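Local coordinates for protein serine protease inhibitor 4, isoform B (Drosophila melanogaster, PDB 4P0F) that probably inhibits serine and cysteine endopeptidases as a member of the serpin family, and is seen here in its cleaved form, at residues A45-L50 and Q111-Q116; W175-A180 and E206-A211; V235-N238 and G242-A245. All coordinates share one frame; numbering follows the deposited sequence.

Contact 1 of 3, residues A45-L50 and Q111-Q116; sequences AAMARL and QLLSKQ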
loop_
_atom_site.group_PDB
_atom_site.type_symbol
_atom_site.label_atom_id
_atom_site.label_comp_id
_atom_site.label_asym_id
_atom_site.label_seq_id
_atom_site.Cartn_x
_atom_site.Cartn_y
_atom_site.Cartn_z
ATOM N N ALA A 45 4.595 7.391 -6.755
ATOM C CA ALA A 45 4.272 7.798 -8.116
ATOM C C ALA A 45 4.043 9.306 -8.223
ATOM O O ALA A 45 4.359 9.914 -9.257
ATOM C CB ALA A 45 3.060 7.041 -8.611
ATOM N N ALA A 46 3.495 9.918 -7.171
ATOM C CA ALA A 46 3.307 11.365 -7.157
ATOM C C ALA A 46 4.656 12.082 -7.136
ATOM O O ALA A 46 4.812 13.133 -7.751
ATOM C CB ALA A 46 2.461 11.795 -5.962
ATOM N N MET A 47 5.627 11.523 -6.417
ATOM C CA MET A 47 6.978 12.078 -6.430
ATOM C C MET A 47 7.536 12.060 -7.842
ATOM O O MET A 47 8.159 13.033 -8.284
ATOM C CB MET A 47 7.904 11.311 -5.474
ATOM C CG MET A 47 7.634 11.621 -3.999
ATOM S SD MET A 47 8.885 10.986 -2.866
ATOM C CE MET A 47 8.560 9.246 -2.970
ATOM N N ALA A 48 7.323 10.964 -8.557
ATOM C CA ALA A 48 7.803 10.888 -9.933
ATOM C C ALA A 48 7.086 11.918 -10.787
ATOM O O ALA A 48 7.706 12.556 -11.643
ATOM C CB ALA A 48 7.613 9.497 -10.498
ATOM N N ARG A 49 5.792 12.118 -10.540
ATOM C CA ARG A 49 5.035 13.089 -11.335
ATOM C C ARG A 49 5.614 14.505 -11.246
ATOM O O ARG A 49 5.505 15.290 -12.200
ATOM C CB ARG A 49 3.557 13.096 -10.909
ATOM C CG ARG A 49 2.699 14.050 -11.725
ATOM C CD ARG A 49 2.571 15.404 -11.061
ATOM N NE ARG A 49 1.842 16.371 -11.885
ATOM C CZ ARG A 49 2.398 17.272 -12.693
ATOM N NH1 ARG A 49 3.723 17.363 -12.841
ATOM N NH2 ARG A 49 1.613 18.104 -13.362
ATOM N N LEU A 50 6.232 14.841 -10.118
ATOM C CA LEU A 50 6.825 16.173 -9.948
ATOM C C LEU A 50 7.884 16.469 -11.005
ATOM O O LEU A 50 8.151 17.630 -11.318
ATOM C CB LEU A 50 7.466 16.326 -8.574
ATOM C CG LEU A 50 6.588 16.143 -7.341
ATOM C CD1 LEU A 50 7.444 16.413 -6.111
ATOM C CD2 LEU A 50 5.370 17.053 -7.388
ATOM N N GLN A 111 13.425 20.782 -4.429
ATOM C CA GLN A 111 12.788 21.562 -3.364
ATOM C C GLN A 111 11.423 20.994 -2.961
ATOM O O GLN A 111 11.093 20.938 -1.773
ATOM C CB GLN A 111 12.634 23.017 -3.796
ATOM C CG GLN A 111 13.937 23.797 -3.775
ATOM C CD GLN A 111 14.358 24.198 -2.375
ATOM O OE1 GLN A 111 15.056 23.454 -1.685
ATOM N NE2 GLN A 111 13.935 25.383 -1.947
ATOM N N LEU A 112 10.630 20.584 -3.943
ATOM C CA LEU A 112 9.334 19.993 -3.650
ATOM C C LEU A 112 9.505 18.663 -2.934
ATOM O O LEU A 112 8.776 18.356 -1.992
ATOM C CB LEU A 112 8.517 19.796 -4.925
ATOM C CG LEU A 112 8.028 21.076 -5.610
ATOM C CD1 LEU A 112 7.311 20.721 -6.895
ATOM C CD2 LEU A 112 7.117 21.885 -4.706
ATOM N N LEU A 113 10.461 17.861 -3.379
ATOM C CA LEU A 113 10.689 16.579 -2.716
ATOM C C LEU A 113 11.112 16.777 -1.266
ATOM O O LEU A 113 10.614 16.098 -0.379
ATOM C CB LEU A 113 11.745 15.757 -3.443
ATOM C CG LEU A 113 11.361 15.120 -4.776
ATOM C CD1 LEU A 113 12.611 14.504 -5.387
ATOM C CD2 LEU A 113 10.268 14.081 -4.621
ATOM N N SER A 114 12.036 17.705 -1.024
ATOM C CA SER A 114 12.563 17.918 0.316
ATOM C C SER A 114 11.547 18.565 1.257
ATOM O O SER A 114 11.334 18.079 2.364
ATOM C CB SER A 114 13.829 18.786 0.259
ATOM O OG SER A 114 14.766 18.249 -0.655
ATOM N N LYS A 115 10.919 19.654 0.821
ATOM C CA LYS A 115 10.079 20.455 1.707
ATOM C C LYS A 115 8.678 19.873 1.878
ATOM O O LYS A 115 8.101 19.970 2.958
ATOM C CB LYS A 115 9.961 21.892 1.192
ATOM C CG LYS A 115 11.241 22.703 1.241
ATOM C CD LYS A 115 11.008 24.080 0.649
ATOM C CE LYS A 115 12.167 25.019 0.901
ATOM N NZ LYS A 115 11.924 26.345 0.269
ATOM N N GLN A 116 8.130 19.281 0.817
ATOM C CA GLN A 116 6.744 18.825 0.841
ATOM C C GLN A 116 6.627 17.318 1.064
ATOM O O GLN A 116 5.775 16.875 1.836
ATOM C CB GLN A 116 6.042 19.224 -0.458
ATOM C CG GLN A 116 6.096 20.720 -0.740
ATOM C CD GLN A 116 5.389 21.546 0.317
ATOM O OE1 GLN A 116 4.395 21.109 0.902
ATOM N NE2 GLN A 116 5.899 22.746 0.567
#

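Contact 2 of 3, residues W175-A180 and E206-A211; sequences WQHQFA and ERFRYA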
loop_
_atom_site.group_PDB
_atom_site.type_symbol
_atom_site.label_atom_id
_atom_site.label_comp_id
_atom_site.label_asym_id
_atom_site.label_seq_id
_atom_site.Cartn_x
_atom_site.Cartn_y
_atom_site.Cartn_z
ATOM N N TRP A 175 -4.107 -3.616 19.707
ATOM C CA TRP A 175 -5.563 -3.511 19.708
ATOM C C TRP A 175 -6.033 -2.720 20.924
ATOM O O TRP A 175 -5.472 -2.845 22.021
ATOM C CB TRP A 175 -6.249 -4.873 19.740
ATOM C CG TRP A 175 -5.980 -5.807 18.615
ATOM C CD1 TRP A 175 -5.448 -7.050 18.715
ATOM C CD2 TRP A 175 -6.255 -5.599 17.227
ATOM N NE1 TRP A 175 -5.375 -7.637 17.481
ATOM C CE2 TRP A 175 -5.860 -6.764 16.548
ATOM C CE3 TRP A 175 -6.799 -4.542 16.491
ATOM C CZ2 TRP A 175 -5.981 -6.904 15.178
ATOM C CZ3 TRP A 175 -6.915 -4.684 15.130
ATOM C CH2 TRP A 175 -6.515 -5.854 14.486
ATOM N N GLN A 176 -7.083 -1.929 20.737
ATOM C CA GLN A 176 -7.755 -1.302 21.863
ATOM C C GLN A 176 -8.277 -2.419 22.757
ATOM O O GLN A 176 -8.172 -2.352 23.979
ATOM C CB GLN A 176 -8.895 -0.395 21.387
ATOM C CG GLN A 176 -9.637 0.308 22.521
ATOM C CD GLN A 176 -8.801 1.382 23.198
ATOM O OE1 GLN A 176 -8.109 2.155 22.537
ATOM N NE2 GLN A 176 -8.864 1.435 24.527
ATOM N N HIS A 177 -8.824 -3.449 22.118
ATOM C CA HIS A 177 -9.273 -4.657 22.812
ATOM C C HIS A 177 -8.514 -5.868 22.297
ATOM O O HIS A 177 -8.837 -6.411 21.243
ATOM C CB HIS A 177 -10.774 -4.862 22.624
ATOM C CG HIS A 177 -11.591 -3.664 22.985
ATOM N ND1 HIS A 177 -11.608 -3.134 24.258
ATOM C CD2 HIS A 177 -12.414 -2.889 22.243
ATOM C CE1 HIS A 177 -12.410 -2.086 24.283
ATOM N NE2 HIS A 177 -12.912 -1.915 23.074
ATOM N N GLN A 178 -7.505 -6.290 23.047
ATOM C CA GLN A 178 -6.692 -7.424 22.641
ATOM C C GLN A 178 -7.426 -8.740 22.839
ATOM O O GLN A 178 -8.325 -8.856 23.683
ATOM C CB GLN A 178 -5.379 -7.449 23.417
ATOM C CG GLN A 178 -4.469 -6.258 23.164
ATOM C CD GLN A 178 -3.196 -6.332 23.974
ATOM O OE1 GLN A 178 -2.510 -7.352 23.971
ATOM N NE2 GLN A 178 -2.881 -5.257 24.688
ATOM N N PHE A 179 -7.026 -9.722 22.040
ATOM C CA PHE A 179 -7.477 -11.092 22.181
ATOM C C PHE A 179 -6.648 -11.745 23.263
ATOM O O PHE A 179 -5.485 -11.389 23.463
ATOM C CB PHE A 179 -7.313 -11.878 20.877
ATOM C CG PHE A 179 -8.059 -11.300 19.696
ATOM C CD1 PHE A 179 -7.537 -10.238 18.969
ATOM C CD2 PHE A 179 -9.254 -11.856 19.283
ATOM C CE1 PHE A 179 -8.214 -9.731 17.883
ATOM C CE2 PHE A 179 -9.938 -11.340 18.193
ATOM C CZ PHE A 179 -9.416 -10.287 17.492
ATOM N N ALA A 180 -7.255 -12.703 23.946
ATOM C CA ALA A 180 -6.550 -13.523 24.913
ATOM C C ALA A 180 -5.907 -14.697 24.191
ATOM O O ALA A 180 -6.601 -15.502 23.586
ATOM C CB ALA A 180 -7.501 -14.009 25.983
ATOM N N GLU A 206 -16.770 -8.191 22.276
ATOM C CA GLU A 206 -16.607 -6.783 22.609
ATOM C C GLU A 206 -17.626 -5.969 21.823
ATOM O O GLU A 206 -18.232 -6.480 20.879
ATOM C CB GLU A 206 -15.192 -6.291 22.269
ATOM C CG GLU A 206 -14.058 -6.760 23.166
ATOM C CD GLU A 206 -13.997 -6.032 24.492
ATOM O OE1 GLU A 206 -14.769 -5.070 24.692
ATOM O OE2 GLU A 206 -13.160 -6.416 25.336
ATOM N N ARG A 207 -17.829 -4.717 22.222
ATOM C CA ARG A 207 -18.538 -3.763 21.378
ATOM C C ARG A 207 -17.566 -3.255 20.334
ATOM O O ARG A 207 -16.495 -2.748 20.676
ATOM C CB ARG A 207 -19.099 -2.595 22.188
ATOM C CG ARG A 207 -20.402 -2.896 22.905
ATOM C CD ARG A 207 -20.902 -1.684 23.671
ATOM N NE ARG A 207 -21.578 -0.701 22.819
ATOM C CZ ARG A 207 -22.872 -0.736 22.504
ATOM N NH1 ARG A 207 -23.652 -1.714 22.950
ATOM N NH2 ARG A 207 -23.392 0.209 21.732
ATOM N N PHE A 208 -17.934 -3.422 19.066
ATOM C CA PHE A 208 -17.165 -2.918 17.947
ATOM C C PHE A 208 -18.107 -2.191 17.014
ATOM O O PHE A 208 -19.310 -2.440 17.031
ATOM C CB PHE A 208 -16.484 -4.036 17.162
ATOM C CG PHE A 208 -15.373 -4.728 17.895
ATOM C CD1 PHE A 208 -14.202 -4.056 18.214
ATOM C CD2 PHE A 208 -15.480 -6.065 18.212
ATOM C CE1 PHE A 208 -13.170 -4.703 18.862
ATOM C CE2 PHE A 208 -14.444 -6.724 18.850
ATOM C CZ PHE A 208 -13.293 -6.039 19.177
ATOM N N ARG A 209 -17.553 -1.303 16.201
ATOM C CA ARG A 209 -18.292 -0.723 15.095
ATOM C C ARG A 209 -18.529 -1.793 14.034
ATOM O O ARG A 209 -17.592 -2.435 13.572
ATOM C CB ARG A 209 -17.528 0.457 14.498
ATOM C CG ARG A 209 -17.370 1.619 15.446
ATOM C CD ARG A 209 -16.743 2.798 14.743
ATOM N NE ARG A 209 -17.609 3.340 13.702
ATOM C CZ ARG A 209 -17.223 4.256 12.821
ATOM N NH1 ARG A 209 -15.983 4.723 12.860
ATOM N NH2 ARG A 209 -18.076 4.701 11.902
ATOM N N TYR A 210 -19.795 -1.962 13.664
ATOM C CA TYR A 210 -20.259 -3.079 12.854
ATOM C C TYR A 210 -21.278 -2.556 11.850
ATOM O O TYR A 210 -21.988 -1.603 12.141
ATOM C CB TYR A 210 -20.895 -4.174 13.743
ATOM C CG TYR A 210 -21.821 -5.098 12.986
ATOM C CD1 TYR A 210 -23.167 -4.799 12.855
ATOM C CD2 TYR A 210 -21.341 -6.249 12.366
ATOM C CE1 TYR A 210 -24.016 -5.609 12.146
ATOM C CE2 TYR A 210 -22.193 -7.078 11.650
ATOM C CZ TYR A 210 -23.529 -6.748 11.543
ATOM O OH TYR A 210 -24.412 -7.540 10.839
ATOM N N ALA A 211 -21.358 -3.179 10.683
ATOM C CA ALA A 211 -22.462 -2.907 9.781
ATOM C C ALA A 211 -22.873 -4.125 8.982
ATOM O O ALA A 211 -22.049 -4.910 8.522
ATOM C CB ALA A 211 -22.111 -1.755 8.818
HETATM O O HOH W 1 -10.240 -4.785 26.230
HETATM O O HOH W 2 -10.298 -7.304 24.948
#

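Contact 3 of 3, residues V235-N238 and G242-A245; sequences VLPN and GLPA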
loop_
_atom_site.group_PDB
_atom_site.type_symbol
_atom_site.label_atom_id
_atom_site.label_comp_id
_atom_site.label_asym_id
_atom_site.label_seq_id
_atom_site.Cartn_x
_atom_site.Cartn_y
_atom_site.Cartn_z
ATOM N N VAL A 235 -14.169 -6.764 5.765
ATOM C CA VAL A 235 -15.413 -6.910 5.019
ATOM C C VAL A 235 -15.533 -8.365 4.614
ATOM O O VAL A 235 -14.709 -8.899 3.882
ATOM C CB VAL A 235 -15.476 -5.995 3.790
ATOM C CG1 VAL A 235 -16.893 -5.960 3.252
ATOM C CG2 VAL A 235 -15.006 -4.594 4.153
ATOM N N LEU A 236 -16.583 -8.993 5.126
ATOM C CA LEU A 236 -16.783 -10.430 5.073
ATOM C C LEU A 236 -18.004 -10.772 4.216
ATOM O O LEU A 236 -19.128 -10.408 4.574
ATOM C CB LEU A 236 -16.978 -10.965 6.493
ATOM C CG LEU A 236 -17.147 -12.462 6.669
ATOM C CD1 LEU A 236 -15.882 -13.213 6.290
ATOM C CD2 LEU A 236 -17.533 -12.759 8.132
ATOM N N PRO A 237 -17.799 -11.469 3.087
ATOM C CA PRO A 237 -18.963 -11.926 2.315
ATOM C C PRO A 237 -19.890 -12.800 3.156
ATOM O O PRO A 237 -19.412 -13.484 4.065
ATOM C CB PRO A 237 -18.342 -12.738 1.175
ATOM C CG PRO A 237 -16.937 -12.248 1.063
ATOM C CD PRO A 237 -16.525 -11.823 2.439
ATOM N N ASN A 238 -21.186 -12.784 2.864
ATOM C CA ASN A 238 -22.132 -13.615 3.613
ATOM C C ASN A 238 -22.022 -15.094 3.247
ATOM O O ASN A 238 -22.471 -15.953 4.004
ATOM C CB ASN A 238 -23.575 -13.150 3.382
ATOM C CG ASN A 238 -23.877 -11.801 4.015
ATOM O OD1 ASN A 238 -23.192 -11.353 4.931
ATOM N ND2 ASN A 238 -24.939 -11.156 3.535
ATOM N N GLY A 242 -18.036 -16.138 -1.680
ATOM C CA GLY A 242 -18.494 -14.830 -2.119
ATOM C C GLY A 242 -17.460 -13.730 -2.333
ATOM O O GLY A 242 -17.826 -12.618 -2.702
ATOM N N LEU A 243 -16.177 -14.004 -2.123
ATOM C CA LEU A 243 -15.213 -12.907 -2.154
ATOM C C LEU A 243 -15.065 -12.301 -3.558
ATOM O O LEU A 243 -15.085 -11.080 -3.695
ATOM C CB LEU A 243 -13.845 -13.348 -1.623
ATOM C CG LEU A 243 -12.807 -12.221 -1.517
ATOM C CD1 LEU A 243 -13.270 -11.094 -0.608
ATOM C CD2 LEU A 243 -11.469 -12.768 -1.039
ATOM N N PRO A 244 -14.911 -13.135 -4.602
ATOM C CA PRO A 244 -14.760 -12.519 -5.930
ATOM C C PRO A 244 -15.913 -11.580 -6.296
ATOM O O PRO A 244 -15.674 -10.509 -6.862
ATOM C CB PRO A 244 -14.717 -13.724 -6.874
ATOM C CG PRO A 244 -14.192 -14.839 -6.031
ATOM C CD PRO A 244 -14.782 -14.605 -4.667
ATOM N N ALA A 245 -17.138 -11.965 -5.953
ATOM C CA ALA A 245 -18.305 -11.126 -6.223
ATOM C C ALA A 245 -18.280 -9.866 -5.364
ATOM O O ALA A 245 -18.625 -8.783 -5.829
ATOM C CB ALA A 245 -19.582 -11.905 -5.981
#

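Contact 1 of 3, residues A45-L50 and Q111-Q116
Leu112 meets Leu50, at the end of the segment 45-50. Its CB lies 3.7 Å from Leu50 CD1, while the second branch of Leu50 turns to the end of the side chain, CD2 standing 4.2 Å from Leu112 CD1. The two leucines therefore pass each other aslant, with Leu50 lying over both the root and one methyl of Leu112.

One residue on, Leu113 does most of its work through a single methyl. Its CB does not aim at the other helix; chi1 of -73° sets CG beside the backbone N, and CD2 then reaches across. This methyl rests against the stem of Met47, 3.7 Å from Met47 CG and 3.8 Å from Met47 SD, with the two side chains at about a right angle. The thioether chain runs extended through chi2 and bends only at chi3 (-71°), so SD still flanks the leucine whereas CE turns off. Leu113 CD2 is also 4.0 Å from Leu50 CD1, which joins the two leucine contacts into one apolar patch. All four residues are buried and no hydrogen bond crosses between the segments, so dispersion and close fit carry the packing.

In the serpin fold, helix 38-49 corresponds to helix B and helix 107-115 to helix E, packed beside strand 91-100 of the central sheet A. Gln116 O is bound by His79 ND1 of helix 71-84, which lies alongside and touches Leu112 through Glu72 and Ala46 through Phe78. Phe117, in the loop that follows, packs on Met47 and Leu50, and strand 91-100 closes another side, with Asn95 against Met47 and Ile97 against Leu113.

Contact 2 of 3, residues W175-A180 and E206-A211
The imidazole of His177 stacked on the carboxylate of Glu206 makes this a partly buried, water-assisted contact between the loop after strand 161-174 and strand 197-213. The two planes are only 10° apart, and Glu206 OE1 sits 3.7 Å above the ring, over its centre. The glutamate chain folds at chi2 (-77°) to lay its carboxylate there, its CG meanwhile packing 3.8 Å from His177 CB. Gln176 CG covers the opposite face, so the ring is sandwiched between an acid and an aliphatic stem. A carboxylate so close would probably stabilise positive charge on the imidazole, although no direct hydrogen bond joins them.

Water makes the polar links instead. One molecule lies in the ring plane, 2.9 Å from His177 ND1, and donates only weakly to Glu206 OE2. A second donates both to Gln178 O and to Glu206 OE2, at 3.0 Å from the latter, tying the acid to the loop backbone. At another edge, His177 CD2 meets Phe208 CE1 at 3.9 Å, the rings being oblique.

A serine in place of His177 takes away the flat partner of the carboxylate and would probably leave Glu206 freer to turn on its remaining water link.

The loop is fixed by Trp175, whose NE1 bonds Asn325 O and whose ring meets that of Tyr225. A tryptophan just after strand 161-174, beside strand 328-341, is characteristic of the serpin breach, where the central sheet opens to admit the reactive-centre loop.

Contact 3 of 3, residues V235-N238 and G242-A245
Pro237 presses the edge of its ring into the start of helix 243-249, and nearly everything in this contact touches that ring. Its CG is 3.7 Å from Gly242 C and equally 3.7 Å from Leu243 CA, so the ring bears on the backbone just where the helix begins. CB lies a little farther round, 3.9 Å from Gly242 CA. The approach is close: a CB on Gly242 would point at the proline and stand about 3.0 Å from Pro237 CB, a distance that would be crowded for two carbons. The absence of a side chain there thus probably lets strand and helix lie together.

Leu243 adds the one side-chain pair across the segments. With CG opposite the backbone N (chi1 -175°), its chain runs past the ring rather than onto it, and CD1 comes 4.2 Å from Pro237 CG. No hydrogen bond joins the segments; shape and apolar surface hold them.

The next shell sets these groups in place. Pro237 O accepts a hydrogen bond from His358 NE2, while Leu246, one turn into the helix, touches both Pro237 and Val235. Pro359 and Val378 also touch the Leu243 side chain. After the proline the chain is pinned by Asn238, whose ND2 bonds Asp217 OD1.

Strand 230-237 belongs to serpin sheet B and runs antiparallel between strands 218-224 and 360-366, Leu236 bonding through its backbone to Met219 and Val235 to Thr361. The tight connection of residues 238-242 then leads the chain across into helix 243-249, which corresponds to helix G and packs against the end of this strand through Pro237.

The three contacts follow one another along the chain without interleaving. Contact 1 stands apart: its centre is about 38 Å from the centres of both contact 2 and contact 3, and it lies across the chain's centre from them, among the helices that pack beside strand 91-100. Contacts 2 and 3 are neighbours, with centres about 21 Å and nearest atoms about 7 Å apart; they do not touch, but strand 218-224 pairs with both strand 197-213 of contact 2 and strand 230-237 of contact 3. Contact 2 adjoins strand 328-341, which corresponds to the reactive-centre segment inserted in cleaved serpins, whereas contact 3 joins strand 230-237 to the start of helix 243-249.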